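Local structure of CDC48 domain-containing protein (Pyrococcus horikoshii, 4UZR) at residues A[31-36]-A[51-56]. The protein is of unknown function but forms hexamers and dodecamers that combine beta-clam parts with a shared 12-bladed beta-propeller, and may bind ATP. Numbering follows the deposited sequence.
Sequences VRTGDV and VQAYPS
Thr33 and Ser56 meet through a nearly straight hydrogen bond. The backbone N of Thr33 donates to Ser56 OG at 3.1 Å, with an angle of 171° at the hydrogen. Ser56 OG stands anti to its own backbone N (chi1 167°), which carries the hydroxyl across to the turn. A second bond runs the other way: Ala53 N donates to Thr33 OG1 at 3.3 Å, less straight at 151°. Thr33 thus uses both its backbone and its hydroxyl, each on a different residue of 51-56. The same OG1 lies 3.3 Å from Ser56 CB. Without the hydroxyl, a valine here would probably leave Ala53 N without this acceptor.

Packing around these bonds is modest. The methyl branch of Thr33, CG2, lies 3.9 Å from Val51 O. The Ala53 methyl faces the turn, with CB 3.8 Å from Thr33 OG1. This methyl also touches Leu4 of strand 3-8. Arg32 sends its CB and CG past Ser56 OG, and its side chain also touches Pro57.

Residues 32-35 form a type II beta turn, closed by a backbone bond from Asp35 N to Arg32 O. Gly34 takes the third position with a positive phi, at which a side chain would be jammed against the carbonyl O of Thr33, so the position calls for glycine. At the strand's corner, Val51 and Gln52 face Lys5 as a classic beta bulge. The contact joins a type II turn to strand 44-54 just past its bulge and corner, where the strand pairs with 3-8, in the CDC48 domain 2-like part of the chain.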
loop_
_atom_site.group_PDB
_atom_site.type_symbol
_atom_site.label_atom_id
_atom_site.label_comp_id
_atom_site.label_asym_id
_atom_site.label_seq_id
_atom_site.Cartn_x
_atom_site.Cartn_y
_atom_site.Cartn_z
ATOM N N VAL A 31 -40.975 12.786 -16.088
ATOM C CA VAL A 31 -39.566 12.900 -15.732
ATOM C C VAL A 31 -39.114 11.665 -14.954
ATOM O O VAL A 31 -39.775 11.242 -14.005
ATOM C CB VAL A 31 -39.303 14.168 -14.898
ATOM C CG1 VAL A 31 -37.892 14.160 -14.341
ATOM C CG2 VAL A 31 -39.547 15.414 -15.737
ATOM N N ARG A 32 -37.986 11.092 -15.369
ATOM C CA ARG A 32 -37.427 9.903 -14.730
ATOM C C ARG A 32 -36.050 10.188 -14.131
ATOM O O ARG A 32 -35.390 11.154 -14.511
ATOM C CB ARG A 32 -37.325 8.779 -15.763
ATOM C CG ARG A 32 -38.597 7.967 -15.929
ATOM C CD ARG A 32 -38.768 7.534 -17.378
ATOM N NE ARG A 32 -39.979 6.745 -17.586
ATOM C CZ ARG A 32 -39.996 5.553 -18.173
ATOM N NH1 ARG A 32 -38.867 5.019 -18.622
ATOM N NH2 ARG A 32 -41.139 4.898 -18.323
ATOM N N THR A 33 -35.615 9.346 -13.196
ATOM C CA THR A 33 -34.271 9.463 -12.636
ATOM C C THR A 33 -33.212 9.254 -13.715
ATOM O O THR A 33 -33.238 8.256 -14.435
ATOM C CB THR A 33 -34.034 8.439 -11.510
ATOM O OG1 THR A 33 -35.002 8.628 -10.471
ATOM C CG2 THR A 33 -32.637 8.604 -10.928
ATOM N N GLY A 34 -32.279 10.195 -13.824
ATOM C CA GLY A 34 -31.203 10.083 -14.791
ATOM C C GLY A 34 -31.439 10.887 -16.055
ATOM O O GLY A 34 -30.535 11.038 -16.877
ATOM N N ASP A 35 -32.658 11.396 -16.215
ATOM C CA ASP A 35 -33.023 12.170 -17.400
ATOM C C ASP A 35 -32.223 13.462 -17.537
ATOM O O ASP A 35 -31.768 14.034 -16.545
ATOM C CB ASP A 35 -34.519 12.497 -17.396
ATOM C CG ASP A 35 -35.382 11.293 -17.703
ATOM O OD1 ASP A 35 -34.840 10.278 -18.190
ATOM O OD2 ASP A 35 -36.607 11.370 -17.475
ATOM N N VAL A 36 -32.056 13.915 -18.775
ATOM C CA VAL A 36 -31.388 15.182 -19.048
ATOM C C VAL A 36 -32.348 16.135 -19.753
ATOM O O VAL A 36 -32.866 15.829 -20.827
ATOM C CB VAL A 36 -30.130 14.990 -19.915
ATOM C CG1 VAL A 36 -29.492 16.335 -20.227
ATOM C CG2 VAL A 36 -29.140 14.076 -19.213
ATOM N N VAL A 51 -31.052 14.325 -10.775
ATOM C CA VAL A 51 -30.297 13.576 -9.779
ATOM C C VAL A 51 -31.193 12.534 -9.132
ATOM O O VAL A 51 -30.791 11.386 -8.942
ATOM C CB VAL A 51 -29.713 14.499 -8.693
ATOM C CG1 VAL A 51 -28.969 13.687 -7.643
ATOM C CG2 VAL A 51 -28.798 15.532 -9.319
ATOM N N GLN A 52 -32.416 12.936 -8.803
ATOM C CA GLN A 52 -33.382 11.975 -8.278
ATOM C C GLN A 52 -34.821 12.397 -8.538
ATOM O O GLN A 52 -35.164 13.569 -8.435
ATOM C CB GLN A 52 -33.162 11.727 -6.782
ATOM C CG GLN A 52 -34.004 10.587 -6.216
ATOM C CD GLN A 52 -33.771 10.357 -4.735
ATOM O OE1 GLN A 52 -33.488 11.292 -3.986
ATOM N NE2 GLN A 52 -33.897 9.106 -4.303
ATOM N N ALA A 53 -35.660 11.430 -8.885
ATOM C CA ALA A 53 -37.086 11.680 -9.024
ATOM C C ALA A 53 -37.821 10.768 -8.056
ATOM O O ALA A 53 -37.715 9.546 -8.147
ATOM C CB ALA A 53 -37.536 11.426 -10.452
ATOM N N TYR A 54 -38.555 11.359 -7.118
ATOM C CA TYR A 54 -39.287 10.564 -6.138
ATOM C C TYR A 54 -40.787 10.826 -6.197
ATOM O O TYR A 54 -41.260 11.879 -5.771
ATOM C CB TYR A 54 -38.763 10.812 -4.722
ATOM C CG TYR A 54 -39.322 9.851 -3.691
ATOM C CD1 TYR A 54 -38.783 8.580 -3.532
ATOM C CD2 TYR A 54 -40.389 10.215 -2.878
ATOM C CE1 TYR A 54 -39.291 7.699 -2.593
ATOM C CE2 TYR A 54 -40.903 9.341 -1.935
ATOM C CZ TYR A 54 -40.350 8.084 -1.798
ATOM O OH TYR A 54 -40.858 7.211 -0.861
ATOM N N PRO A 55 -41.543 9.856 -6.728
ATOM C CA PRO A 55 -41.004 8.590 -7.235
ATOM C C PRO A 55 -40.571 8.697 -8.696
ATOM O O PRO A 55 -40.667 9.771 -9.289
ATOM C CB PRO A 55 -42.187 7.625 -7.088
ATOM C CG PRO A 55 -43.410 8.497 -6.868
ATOM C CD PRO A 55 -42.999 9.932 -6.900
ATOM N N SER A 56 -40.078 7.602 -9.263
ATOM C CA SER A 56 -39.679 7.585 -10.666
ATOM C C SER A 56 -40.235 6.341 -11.356
ATOM O O SER A 56 -39.989 5.223 -10.905
ATOM C CB SER A 56 -38.152 7.640 -10.788
ATOM O OG SER A 56 -37.721 7.337 -12.102
#